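Local coordinates for protein ribose 5-phosphate isomerase RpiB (Thermoanaerobacter tengcongensis, PDB 4EGS) that probably removes phosphate from phosphotyrosine through the N-terminal phosphatase domain present here, and probably interconverts aldoses and ketoses through the rest of the full-length protein, at residues 37-42 / 53-58; 91-96 / 165-170; 152-155 / 161-164. All blocks are in the same frame, centred on the assembly; numbering follows the deposited sequence. Where two conformers were deposited one is given.

Contact 1: residues 37-42 / 53-58; sequences VLFVCT and GIFNAK. With BCT (bicarbonate ion), chain C.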
ATOM      1  N   VAL A  37      -3.789  -7.464  -5.005  1.00 35.71           N
ATOM      2  CA  VAL A  37      -3.158  -7.291  -6.308  1.00 33.95           C
ATOM      3  C   VAL A  37      -3.436  -8.519  -7.179  1.00 31.84           C
ATOM      4  O   VAL A  37      -3.319  -9.657  -6.722  1.00 30.57           O
ATOM      5  CB  VAL A  37      -1.637  -7.014  -6.196  1.00 31.24           C
ATOM      6  CG1 VAL A  37      -0.953  -8.067  -5.343  1.00 32.56           C
ATOM      7  CG2 VAL A  37      -1.000  -6.934  -7.577  1.00 30.79           C
ATOM      8  N   LEU A  38      -3.827  -8.281  -8.427  1.00 31.86           N
ATOM      9  CA  LEU A  38      -4.205  -9.359  -9.334  1.00 31.86           C
ATOM     10  C   LEU A  38      -3.162  -9.552 -10.432  1.00 30.93           C
ATOM     11  O   LEU A  38      -3.014  -8.705 -11.311  1.00 31.39           O
ATOM     12  CB  LEU A  38      -5.561  -9.050  -9.971  1.00 33.26           C
ATOM     13  CG  LEU A  38      -6.573 -10.179 -10.188  1.00 34.24           C
ATOM     14  CD1 LEU A  38      -7.551  -9.790 -11.287  1.00 34.13           C
ATOM     15  CD2 LEU A  38      -5.906 -11.511 -10.502  1.00 32.49           C
ATOM     16  N   PHE A  39      -2.446 -10.671 -10.386  1.00 30.35           N
ATOM     17  CA  PHE A  39      -1.490 -11.000 -11.437  1.00 31.36           C
ATOM     18  C   PHE A  39      -2.197 -11.708 -12.589  1.00 33.03           C
ATOM     19  O   PHE A  39      -2.987 -12.627 -12.370  1.00 31.57           O
ATOM     20  CB  PHE A  39      -0.355 -11.870 -10.894  1.00 29.27           C
ATOM     21  CG  PHE A  39       0.483 -11.191  -9.848  1.00 28.03           C
ATOM     22  CD1 PHE A  39       1.344 -10.162 -10.193  1.00 26.97           C
ATOM     23  CD2 PHE A  39       0.418 -11.588  -8.524  1.00 28.63           C
ATOM     24  CE1 PHE A  39       2.119  -9.538  -9.236  1.00 28.96           C
ATOM     25  CE2 PHE A  39       1.191 -10.968  -7.562  1.00 28.97           C
ATOM     26  CZ  PHE A  39       2.042  -9.942  -7.917  1.00 29.79           C
ATOM     27  N   VAL A  40      -1.913 -11.281 -13.815  1.00 31.12           N
ATOM     28  CA  VAL A  40      -2.613 -11.815 -14.978  1.00 31.77           C
ATOM     29  C   VAL A  40      -1.701 -12.552 -15.954  1.00 31.29           C
ATOM     30  O   VAL A  40      -0.708 -12.009 -16.440  1.00 29.34           O
ATOM     31  CB  VAL A  40      -3.409 -10.719 -15.719  1.00 32.80           C
ATOM     32  CG1 VAL A  40      -3.861 -11.213 -17.085  1.00 32.55           C
ATOM     33  CG2 VAL A  40      -4.602 -10.290 -14.887  1.00 34.20           C
ATOM     34  N   CYS A  41      -2.061 -13.801 -16.224  1.00 32.96           N
ATOM     35  CA  CYS A  41      -1.349 -14.648 -17.167  1.00 32.23           C
ATOM     36  C   CYS A  41      -2.216 -14.841 -18.398  1.00 32.39           C
ATOM     37  O   CYS A  41      -3.268 -14.214 -18.532  1.00 32.36           O
ATOM     38  CB  CYS A  41      -1.100 -16.013 -16.533  1.00 30.77           C
ATOM     39  SG  CYS A  41       0.610 -16.529 -16.473  1.00 32.83           S
ATOM     40  N   THR A  42      -1.778 -15.716 -19.296  1.00 29.53           N
ATOM     41  CA  THR A  42      -2.630 -16.158 -20.388  1.00 30.47           C
ATOM     42  C   THR A  42      -3.464 -17.343 -19.921  1.00 29.78           C
ATOM     43  O   THR A  42      -4.683 -17.357 -20.084  1.00 30.93           O
ATOM     44  CB  THR A  42      -1.818 -16.558 -21.634  1.00 33.13           C
ATOM     45  OG1 THR A  42      -1.315 -15.382 -22.278  1.00 34.48           O
ATOM     46  CG2 THR A  42      -2.692 -17.320 -22.616  1.00 32.23           C
ATOM     47  N   GLY A  53       2.742 -16.395  -5.816  1.00 29.24           N
ATOM     48  CA  GLY A  53       3.361 -17.205  -4.784  1.00 28.82           C
ATOM     49  C   GLY A  53       4.427 -16.493  -3.973  1.00 28.93           C
ATOM     50  O   GLY A  53       4.332 -16.420  -2.748  1.00 29.61           O
ATOM     51  N   ILE A  54       5.444 -15.967  -4.648  1.00 29.93           N
ATOM     52  CA  ILE A  54       6.558 -15.338  -3.943  1.00 30.96           C
ATOM     53  C   ILE A  54       6.207 -13.949  -3.403  1.00 29.88           C
ATOM     54  O   ILE A  54       6.831 -13.477  -2.453  1.00 30.66           O
ATOM     55  CB  ILE A  54       7.852 -15.289  -4.800  1.00 31.69           C
ATOM     56  CG1 ILE A  54       8.057 -13.908  -5.433  1.00 29.40           C
ATOM     57  CG2 ILE A  54       7.843 -16.390  -5.851  1.00 31.01           C
ATOM     58  CD1 ILE A  54       7.268 -13.692  -6.699  1.00 31.37           C
ATOM     59  N   PHE A  55       5.208 -13.301  -4.001  1.00 29.69           N
ATOM     60  CA  PHE A  55       4.732 -12.016  -3.495  1.00 30.56           C
ATOM     61  C   PHE A  55       4.200 -12.191  -2.083  1.00 30.97           C
ATOM     62  O   PHE A  55       4.585 -11.461  -1.171  1.00 31.38           O
ATOM     63  CB  PHE A  55       3.637 -11.432  -4.391  1.00 29.32           C
ATOM     64  CG  PHE A  55       3.027 -10.159  -3.856  1.00 29.98           C
ATOM     65  CD1 PHE A  55       3.573  -8.926  -4.173  1.00 29.94           C
ATOM     66  CD2 PHE A  55       1.907 -10.198  -3.039  1.00 30.93           C
ATOM     67  CE1 PHE A  55       3.015  -7.758  -3.685  1.00 29.76           C
ATOM     68  CE2 PHE A  55       1.346  -9.035  -2.548  1.00 31.93           C
ATOM     69  CZ  PHE A  55       1.900  -7.814  -2.871  1.00 32.86           C
ATOM     70  N   ASN A  56       3.304 -13.160  -1.916  1.00 30.38           N
ATOM     71  CA  ASN A  56       2.751 -13.471  -0.606  1.00 29.73           C
ATOM     72  C   ASN A  56       3.841 -13.869   0.376  1.00 31.90           C
ATOM     73  O   ASN A  56       3.865 -13.386   1.504  1.00 34.11           O
ATOM     74  CB  ASN A  56       1.691 -14.570  -0.707  1.00 31.00           C
ATOM     75  CG  ASN A  56       0.411 -14.084  -1.358  1.00 30.52           C
ATOM     76  OD1 ASN A  56       0.083 -12.899  -1.298  1.00 31.17           O
ATOM     77  ND2 ASN A  56      -0.323 -14.999  -1.982  1.00 29.53           N
ATOM     78  N   ALA A  57       4.750 -14.733  -0.065  1.00 32.30           N
ATOM     79  CA  ALA A  57       5.874 -15.164   0.763  1.00 31.71           C
ATOM     80  C   ALA A  57       6.714 -13.978   1.228  1.00 30.06           C
ATOM     81  O   ALA A  57       7.241 -13.977   2.340  1.00 30.17           O
ATOM     82  CB  ALA A  57       6.736 -16.166   0.013  1.00 28.63           C
ATOM     83  N   LYS A  58       6.839 -12.969   0.371  1.00 31.01           N
ATOM     84  CA  LYS A  58       7.503 -11.728   0.748  1.00 32.46           C
ATOM     85  C   LYS A  58       6.562 -10.881   1.597  1.00 33.60           C
ATOM     86  O   LYS A  58       6.981 -10.253   2.567  1.00 34.71           O
ATOM     87  CB  LYS A  58       7.941 -10.942  -0.490  1.00 31.70           C
ATOM     88  CG  LYS A  58       9.089 -11.563  -1.272  1.00 32.04           C
ATOM     89  CD  LYS A  58       9.502 -10.658  -2.424  1.00 31.55           C
ATOM     90  CE  LYS A  58      10.421 -11.369  -3.407  1.00 31.37           C
ATOM     91  NZ  LYS A  58      11.745 -11.700  -2.813  1.00 31.33           N
TER
HETATM   92  C   BCT C 201       1.401 -18.593 -19.418  1.00 32.10           C
HETATM   93  O1  BCT C 201       2.676 -18.349 -18.953  1.00 31.74           O
HETATM   94  O2  BCT C 201       0.759 -17.474 -19.902  1.00 27.59           O
HETATM   95  O3  BCT C 201       0.633 -19.354 -18.560  1.00 31.46           O

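Contact 2: residues 91-96 / 165-170; sequences KEYGID and TAEELS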
ATOM      1  N   LYS A  91      12.296 -25.286  -4.447  1.00 33.43           N
ATOM      2  CA  LYS A  91      13.733 -25.415  -4.225  1.00 33.71           C
ATOM      3  C   LYS A  91      14.376 -24.063  -3.939  1.00 36.12           C
ATOM      4  O   LYS A  91      15.114 -23.906  -2.965  1.00 35.22           O
ATOM      5  CB  LYS A  91      14.416 -26.071  -5.432  1.00 32.96           C
ATOM      6  CG  LYS A  91      13.913 -27.469  -5.753  1.00 35.29           C
ATOM      7  CD  LYS A  91      14.873 -28.228  -6.657  1.00 36.63           C
ATOM      8  CE  LYS A  91      15.026 -27.554  -8.011  1.00 33.63           C
ATOM      9  NZ  LYS A  91      13.761 -27.580  -8.792  1.00 34.14           N
ATOM     10  N   GLU A  92      14.078 -23.083  -4.783  1.00 35.05           N
ATOM     11  CA  GLU A  92      14.769 -21.799  -4.722  1.00 36.46           C
ATOM     12  C   GLU A  92      14.302 -20.885  -3.591  1.00 36.94           C
ATOM     13  O   GLU A  92      15.125 -20.271  -2.913  1.00 41.42           O
ATOM     14  CB  GLU A  92      14.677 -21.064  -6.065  1.00 35.86           C
ATOM     15  CG  GLU A  92      15.160 -21.870  -7.265  1.00 37.19           C
ATOM     16  CD  GLU A  92      16.582 -22.369  -7.116  1.00 36.55           C
ATOM     17  OE1 GLU A  92      17.436 -21.606  -6.615  1.00 37.96           O
ATOM     18  OE2 GLU A  92      16.844 -23.529  -7.498  1.00 36.93           O
ATOM     19  N   TYR A  93      12.992 -20.790  -3.384  1.00 35.62           N
ATOM     20  CA  TYR A  93      12.456 -19.812  -2.438  1.00 37.63           C
ATOM     21  C   TYR A  93      11.700 -20.420  -1.257  1.00 38.03           C
ATOM     22  O   TYR A  93      11.325 -19.710  -0.324  1.00 37.34           O
ATOM     23  CB  TYR A  93      11.575 -18.797  -3.170  1.00 37.03           C
ATOM     24  CG  TYR A  93      12.263 -18.149  -4.350  1.00 38.18           C
ATOM     25  CD1 TYR A  93      11.912 -18.482  -5.652  1.00 36.52           C
ATOM     26  CD2 TYR A  93      13.275 -17.216  -4.163  1.00 37.05           C
ATOM     27  CE1 TYR A  93      12.541 -17.897  -6.734  1.00 35.50           C
ATOM     28  CE2 TYR A  93      13.912 -16.626  -5.239  1.00 37.66           C
ATOM     29  CZ  TYR A  93      13.540 -16.970  -6.522  1.00 35.38           C
ATOM     30  OH  TYR A  93      14.169 -16.386  -7.598  1.00 35.16           O
ATOM     31  N   GLY A  94      11.475 -21.728  -1.296  1.00 37.49           N
ATOM     32  CA  GLY A  94      10.820 -22.413  -0.195  1.00 37.45           C
ATOM     33  C   GLY A  94       9.318 -22.199  -0.129  1.00 38.49           C
ATOM     34  O   GLY A  94       8.683 -22.527   0.874  1.00 36.06           O
ATOM     35  N   ILE A  95       8.747 -21.645  -1.194  1.00 38.45           N
ATOM     36  CA  ILE A  95       7.298 -21.491  -1.278  1.00 36.64           C
ATOM     37  C   ILE A  95       6.709 -22.671  -2.049  1.00 33.93           C
ATOM     38  O   ILE A  95       7.395 -23.299  -2.854  1.00 34.76           O
ATOM     39  CB  ILE A  95       6.895 -20.148  -1.927  1.00 33.99           C
ATOM     40  CG1 ILE A  95       5.494 -19.736  -1.474  1.00 34.85           C
ATOM     41  CG2 ILE A  95       6.974 -20.230  -3.435  1.00 31.14           C
ATOM     42  CD1 ILE A  95       5.346 -19.647   0.031  1.00 35.95           C
ATOM     43  N   ASP A  96       5.440 -22.973  -1.798  1.00 34.09           N
ATOM     44  CA  ASP A  96       4.838 -24.196  -2.315  1.00 33.52           C
ATOM     45  C   ASP A  96       4.038 -24.010  -3.604  1.00 37.20           C
ATOM     46  O   ASP A  96       4.387 -24.579  -4.636  1.00 39.06           O
ATOM     47  CB  ASP A  96       3.952 -24.842  -1.249  1.00 34.55           C
ATOM     48  CG  ASP A  96       3.666 -26.300  -1.537  1.00 35.10           C
ATOM     49  OD1 ASP A  96       3.960 -26.751  -2.664  1.00 36.43           O
ATOM     50  OD2 ASP A  96       3.153 -26.999  -0.639  1.00 34.43           O
ATOM     51  N   THR A 165      13.048 -16.930 -14.827  1.00 30.96           N
ATOM     52  CA  THR A 165      11.762 -16.245 -14.737  1.00 29.87           C
ATOM     53  C   THR A 165      11.384 -15.994 -13.278  1.00 32.07           C
ATOM     54  O   THR A 165      10.821 -14.950 -12.939  1.00 31.33           O
ATOM     55  CB  THR A 165      10.651 -17.035 -15.477  1.00 31.33           C
ATOM     56  OG1 THR A 165      10.349 -16.385 -16.717  1.00 37.04           O
ATOM     57  CG2 THR A 165       9.378 -17.127 -14.647  1.00 28.07           C
ATOM     58  N   ALA A 166      11.722 -16.948 -12.416  1.00 32.12           N
ATOM     59  CA  ALA A 166      11.477 -16.812 -10.985  1.00 31.02           C
ATOM     60  C   ALA A 166      12.301 -15.681 -10.367  1.00 30.90           C
ATOM     61  O   ALA A 166      11.818 -14.953  -9.501  1.00 32.93           O
ATOM     62  CB  ALA A 166      11.748 -18.131 -10.269  1.00 29.32           C
ATOM     63  N   GLU A 167      13.543 -15.540 -10.821  1.00 29.75           N
ATOM     64  CA  GLU A 167      14.434 -14.495 -10.330  1.00 31.73           C
ATOM     65  C   GLU A 167      13.926 -13.112 -10.729  1.00 31.72           C
ATOM     66  O   GLU A 167      13.881 -12.198  -9.903  1.00 34.24           O
ATOM     67  CB  GLU A 167      15.842 -14.704 -10.876  1.00 32.36           C
ATOM     68  CG  GLU A 167      16.482 -16.028 -10.505  1.00 35.06           C
ATOM     69  CD  GLU A 167      17.594 -16.387 -11.465  1.00 38.26           C
ATOM     70  OE1 GLU A 167      18.279 -17.408 -11.248  1.00 39.24           O
ATOM     71  OE2 GLU A 167      17.777 -15.639 -12.446  1.00 37.97           O
ATOM     72  N   GLU A 168      13.543 -12.963 -11.996  1.00 30.65           N
ATOM     73  CA  GLU A 168      13.021 -11.693 -12.488  1.00 30.79           C
ATOM     74  C   GLU A 168      11.772 -11.294 -11.714  1.00 30.56           C
ATOM     75  O   GLU A 168      11.638 -10.152 -11.282  1.00 31.59           O
ATOM     76  CB  GLU A 168      12.723 -11.757 -13.990  1.00 28.29           C
ATOM     77  CG  GLU A 168      12.041 -10.502 -14.526  1.00 30.70           C
ATOM     78  CD  GLU A 168      12.022 -10.430 -16.043  1.00 34.46           C
ATOM     79  OE1 GLU A 168      12.946 -10.974 -16.682  1.00 41.92           O
ATOM     80  OE2 GLU A 168      11.080  -9.824 -16.596  1.00 34.57           O
ATOM     81  N   LEU A 169      10.870 -12.254 -11.530  1.00 30.88           N
ATOM     82  CA  LEU A 169       9.643 -12.031 -10.774  1.00 30.60           C
ATOM     83  C   LEU A 169       9.937 -11.606  -9.339  1.00 31.77           C
ATOM     84  O   LEU A 169       9.317 -10.680  -8.819  1.00 33.69           O
ATOM     85  CB  LEU A 169       8.778 -13.294 -10.789  1.00 29.26           C
ATOM     86  CG  LEU A 169       7.422 -13.194 -11.490  1.00 29.01           C
ATOM     87  CD1 LEU A 169       7.506 -12.309 -12.724  1.00 27.22           C
ATOM     88  CD2 LEU A 169       6.923 -14.581 -11.864  1.00 26.44           C
ATOM     89  N   SER A 170      10.889 -12.286  -8.707  0.50 31.22           N
ATOM     90  CA  SER A 170      11.272 -11.973  -7.335  0.50 31.37           C
ATOM     91  C   SER A 170      11.862 -10.572  -7.234  0.50 32.73           C
ATOM     92  O   SER A 170      11.653  -9.869  -6.245  0.50 33.51           O
ATOM     93  CB  SER A 170      12.274 -13.002  -6.810  0.50 32.25           C
ATOM     94  OG  SER A 170      11.717 -14.304  -6.814  0.50 32.45           O
TER

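Contact 3: residues 152-155 / 161-164; sequences EDPY and VYKK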
ATOM      1  N   GLU A 152       8.533 -13.380 -19.976  1.00 31.47           N
ATOM      2  CA  GLU A 152       8.227 -14.371 -21.005  1.00 29.93           C
ATOM      3  C   GLU A 152       7.761 -15.717 -20.452  1.00 30.33           C
ATOM      4  O   GLU A 152       8.107 -16.099 -19.335  1.00 31.11           O
ATOM      5  CB  GLU A 152       9.434 -14.567 -21.928  1.00 30.75           C
ATOM      6  CG  GLU A 152      10.036 -13.269 -22.456  1.00 30.68           C
ATOM      7  CD  GLU A 152       9.188 -12.603 -23.528  1.00 32.52           C
ATOM      8  OE1 GLU A 152       8.130 -13.156 -23.898  1.00 31.08           O
ATOM      9  OE2 GLU A 152       9.587 -11.520 -24.008  1.00 31.12           O
ATOM     10  N   ASP A 153       6.978 -16.429 -21.258  1.00 31.41           N
ATOM     11  CA  ASP A 153       6.413 -17.721 -20.882  1.00 32.23           C
ATOM     12  C   ASP A 153       7.488 -18.802 -20.853  1.00 33.86           C
ATOM     13  O   ASP A 153       8.159 -19.044 -21.857  1.00 33.47           O
ATOM     14  CB  ASP A 153       5.313 -18.111 -21.877  1.00 33.36           C
ATOM     15  CG  ASP A 153       4.422 -19.235 -21.368  1.00 34.49           C
ATOM     16  OD1 ASP A 153       4.798 -19.922 -20.397  1.00 34.26           O
ATOM     17  OD2 ASP A 153       3.335 -19.435 -21.953  1.00 35.54           O
ATOM     18  N   PRO A 154       7.656 -19.458 -19.693  1.00 33.98           N
ATOM     19  CA  PRO A 154       8.584 -20.585 -19.558  1.00 32.64           C
ATOM     20  C   PRO A 154       7.953 -21.913 -19.986  1.00 34.30           C
ATOM     21  O   PRO A 154       8.450 -22.966 -19.603  1.00 33.83           O
ATOM     22  CB  PRO A 154       8.878 -20.601 -18.060  1.00 30.69           C
ATOM     23  CG  PRO A 154       7.616 -20.107 -17.444  1.00 31.60           C
ATOM     24  CD  PRO A 154       7.083 -19.061 -18.394  1.00 33.67           C
ATOM     25  N   TYR A 155       6.889 -21.846 -20.783  1.00 37.56           N
ATOM     26  CA  TYR A 155       6.132 -23.016 -21.238  1.00 39.42           C
ATOM     27  C   TYR A 155       7.023 -24.138 -21.783  1.00 36.82           C
ATOM     28  O   TYR A 155       7.623 -24.004 -22.845  1.00 39.71           O
ATOM     29  CB  TYR A 155       5.113 -22.588 -22.311  1.00 40.80           C
ATOM     30  CG  TYR A 155       3.801 -23.318 -22.230  1.00 43.09           C
ATOM     31  CD1 TYR A 155       3.503 -24.355 -23.119  1.00 42.53           C
ATOM     32  CD2 TYR A 155       2.862 -22.981 -21.253  1.00 43.73           C
ATOM     33  CE1 TYR A 155       2.306 -25.035 -23.046  1.00 43.57           C
ATOM     34  CE2 TYR A 155       1.641 -23.661 -21.164  1.00 45.18           C
ATOM     35  CZ  TYR A 155       1.379 -24.691 -22.069  1.00 47.13           C
ATOM     36  OH  TYR A 155       0.192 -25.390 -22.016  1.00 49.32           O
ATOM     37  N   VAL A 161      15.224 -21.892 -17.261  1.00 34.12           N
ATOM     38  CA  VAL A 161      14.362 -20.836 -17.777  1.00 34.24           C
ATOM     39  C   VAL A 161      13.298 -20.486 -16.744  1.00 30.86           C
ATOM     40  O   VAL A 161      13.003 -19.313 -16.518  1.00 30.89           O
ATOM     41  CB  VAL A 161      13.681 -21.254 -19.090  1.00 32.53           C
ATOM     42  CG1 VAL A 161      12.932 -20.079 -19.700  1.00 30.90           C
ATOM     43  CG2 VAL A 161      14.707 -21.793 -20.067  1.00 32.52           C
ATOM     44  N   TYR A 162      12.722 -21.513 -16.123  1.00 32.62           N
ATOM     45  CA  TYR A 162      11.792 -21.320 -15.017  1.00 30.96           C
ATOM     46  C   TYR A 162      12.505 -20.614 -13.876  1.00 31.32           C
ATOM     47  O   TYR A 162      11.921 -19.789 -13.176  1.00 32.80           O
ATOM     48  CB  TYR A 162      11.246 -22.662 -14.526  1.00 29.63           C
ATOM     49  CG  TYR A 162      10.019 -23.153 -15.260  1.00 30.83           C
ATOM     50  CD1 TYR A 162      10.132 -23.952 -16.388  1.00 30.55           C
ATOM     51  CD2 TYR A 162       8.744 -22.823 -14.815  1.00 30.63           C
ATOM     52  CE1 TYR A 162       9.012 -24.407 -17.056  1.00 30.48           C
ATOM     53  CE2 TYR A 162       7.618 -23.271 -15.476  1.00 30.13           C
ATOM     54  CZ  TYR A 162       7.757 -24.062 -16.596  1.00 30.29           C
ATOM     55  OH  TYR A 162       6.637 -24.510 -17.258  1.00 32.97           O
ATOM     56  N   LYS A 163      13.779 -20.951 -13.697  1.00 33.49           N
ATOM     57  CA  LYS A 163      14.595 -20.358 -12.646  1.00 33.16           C
ATOM     58  C   LYS A 163      14.838 -18.882 -12.921  1.00 33.17           C
ATOM     59  O   LYS A 163      14.701 -18.047 -12.029  1.00 32.41           O
ATOM     60  CB  LYS A 163      15.926 -21.101 -12.528  1.00 34.05           C
ATOM     61  CG  LYS A 163      16.777 -20.678 -11.341  1.00 36.11           C
ATOM     62  CD  LYS A 163      18.104 -21.430 -11.293  1.00 37.23           C
ATOM     63  CE  LYS A 163      17.930 -22.892 -10.889  1.00 38.57           C
ATOM     64  NZ  LYS A 163      17.513 -23.784 -12.010  1.00 37.79           N
ATOM     65  N   LYS A 164      15.194 -18.569 -14.163  1.00 32.98           N
ATOM     66  CA  LYS A 164      15.449 -17.195 -14.580  1.00 32.67           C
ATOM     67  C   LYS A 164      14.187 -16.342 -14.471  1.00 31.81           C
ATOM     68  O   LYS A 164      14.244 -15.179 -14.070  1.00 35.00           O
ATOM     69  CB  LYS A 164      15.988 -17.172 -16.013  1.00 33.83           C
ATOM     70  CG  LYS A 164      16.222 -15.780 -16.582  1.00 35.45           C
ATOM     71  CD  LYS A 164      17.338 -15.061 -15.846  1.00 33.36           C
ATOM     72  CE  LYS A 164      18.663 -15.792 -15.993  1.00 34.68           C
ATOM     73  NZ  LYS A 164      19.143 -15.805 -17.402  1.00 34.56           N
TER

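Contact 1: residues 37-42 / 53-58
Within the beta-alpha-beta unit of strand 36-41, helix 47-61 and strand 67-72, V37 and F39 on the strand meet F55 on the helix in a fully buried apolar contact. The aromatic pair is an offset edge-to-face stack: the edge of F39 is turned toward the face of F55, with ring centroids 5.9 Å apart and planes inclined at 70°. F39 also reaches the base of its partner, CE2 lying 4.0 Å from F55 CB. V37 comes from the opposite direction to F55 and lays CG1 over a face of its ring, 4.0 Å from the centroid of F55, a CH-pi contact displaced toward the rim. The nearest ring carbon is F55 CE2, 3.7 Å from V37 CG1. With CG anti to the backbone N (chi1 175°), the F55 ring extends from the helix toward the strand. The unit carries the signature loop of low molecular weight tyrosine phosphatases, CX5R, which runs from C41 at the end of the strand to R47 at the start of the helix. C41 is the predicted nucleophile, and the pocket holds a bicarbonate ion, probably from the crystallisation liquor. T42 N donates a hydrogen bond of 3.1 Å to bicarbonate O2, and C41 SG stands 3.5 Å from bicarbonate O3. Strand 36-41 is flanked in the parallel sheet by strands 67-72 and 115-118, while I177 of helix 159-179 and A68 of strand 67-72 add further packing around F55.

Contact 2: residues 91-96 / 165-170
Y93, in the C-terminal part of helix 83-93, pushes its ring against one side of helix 159-179, touching A166, E167 and S170. A166 CB sits at the edge of the ring, close to its plane, 3.6 Å from Y93 CE1. S170 OG, whose position is uncertain because the residue has two conformers, lies instead over one face. The phenol oxygen passes alongside the helix backbone, with Y93 OH 3.3 Å from E167 CA and 3.7 Å from E167 CG. With CG anti to the carbonyl carbon (chi1 -53°), the Y93 ring reaches across to helix 159-179; CB of its neighbour E92 lies over a face of the ring. Behind this layer, A166 O receives the backbone bond from S170 N (2.9 Å) and, tentatively, a second one from S170 OG. A166 CB packs further on L89 of helix 83-93 and M50 of helix 47-61. After Y93 the chain leaves helical geometry at G94, with positive phi, and I95 folds back onto L89 and A57. The arrangement is helix-to-helix packing on one side of the parallel sheet of the phosphatase domain, where helix 159-179 lies against helices 47-61 and 83-93.

Contact 3: residues 152-155 / 161-164
D153 OD1 accepts a weak, bent hydrogen bond of 2.9 Å from Y155 N (N-H...O angle 125°), consistent with an Asx turn around P154, the residue that meets Y162 on helix 159-179. D-P-Y is the motif that supplies the general acid in low molecular weight tyrosine phosphatases; D153 is the predicted proton donor and belongs to the bicarbonate pocket. P154 faces the helix, and the side chains of P154 and Y162 cross at about a right angle. The CH-pi contact is almost perfectly centred: P154 CB stands 3.7 Å from the centroid of the Y162 ring, 1° off the normal. P154 CG lies over the same face, 3.7 Å from Y162 CE2, while P154 O comes in obliquely past the rim near the CE1-CZ bond, 3.0 Å from Y162 CE1. The Y162 hydroxyl makes a weak hydrogen bond with S82 OG, and the ring packs on E84 and A85 of helix 83-93. D153 and P154 both touch R47 of the catalytic pocket, and Y162 packs against P154 from the helix side. Next to the aromatic contact, V161 CG1 brushes P154 CB at 4.4 Å.

From the N terminus, contact 1 closes first: strand 36-41 runs into the phosphate-binding loop and the chain returns along helix 47-61. It is complete before contact 2 opens at residues 91-96. Contact 2 spans the longest loop, 68 residues through strands 115-118 and 138-140, and closes on helix 159-179. Contact 3 is nested inside that loop, joining the segment before helix 159-179 to the first turns of the same helix. Contacts 1 and 2 touch where I95 packs on A57 and the backbone oxygen of S170 meets K58; contacts 2 and 3 touch at T165 with E152 and E92 with K163. Contacts 1 and 3 do not touch, but contact 1 supplies C41 and T42 to the bicarbonate pocket and contact 3 supplies D153.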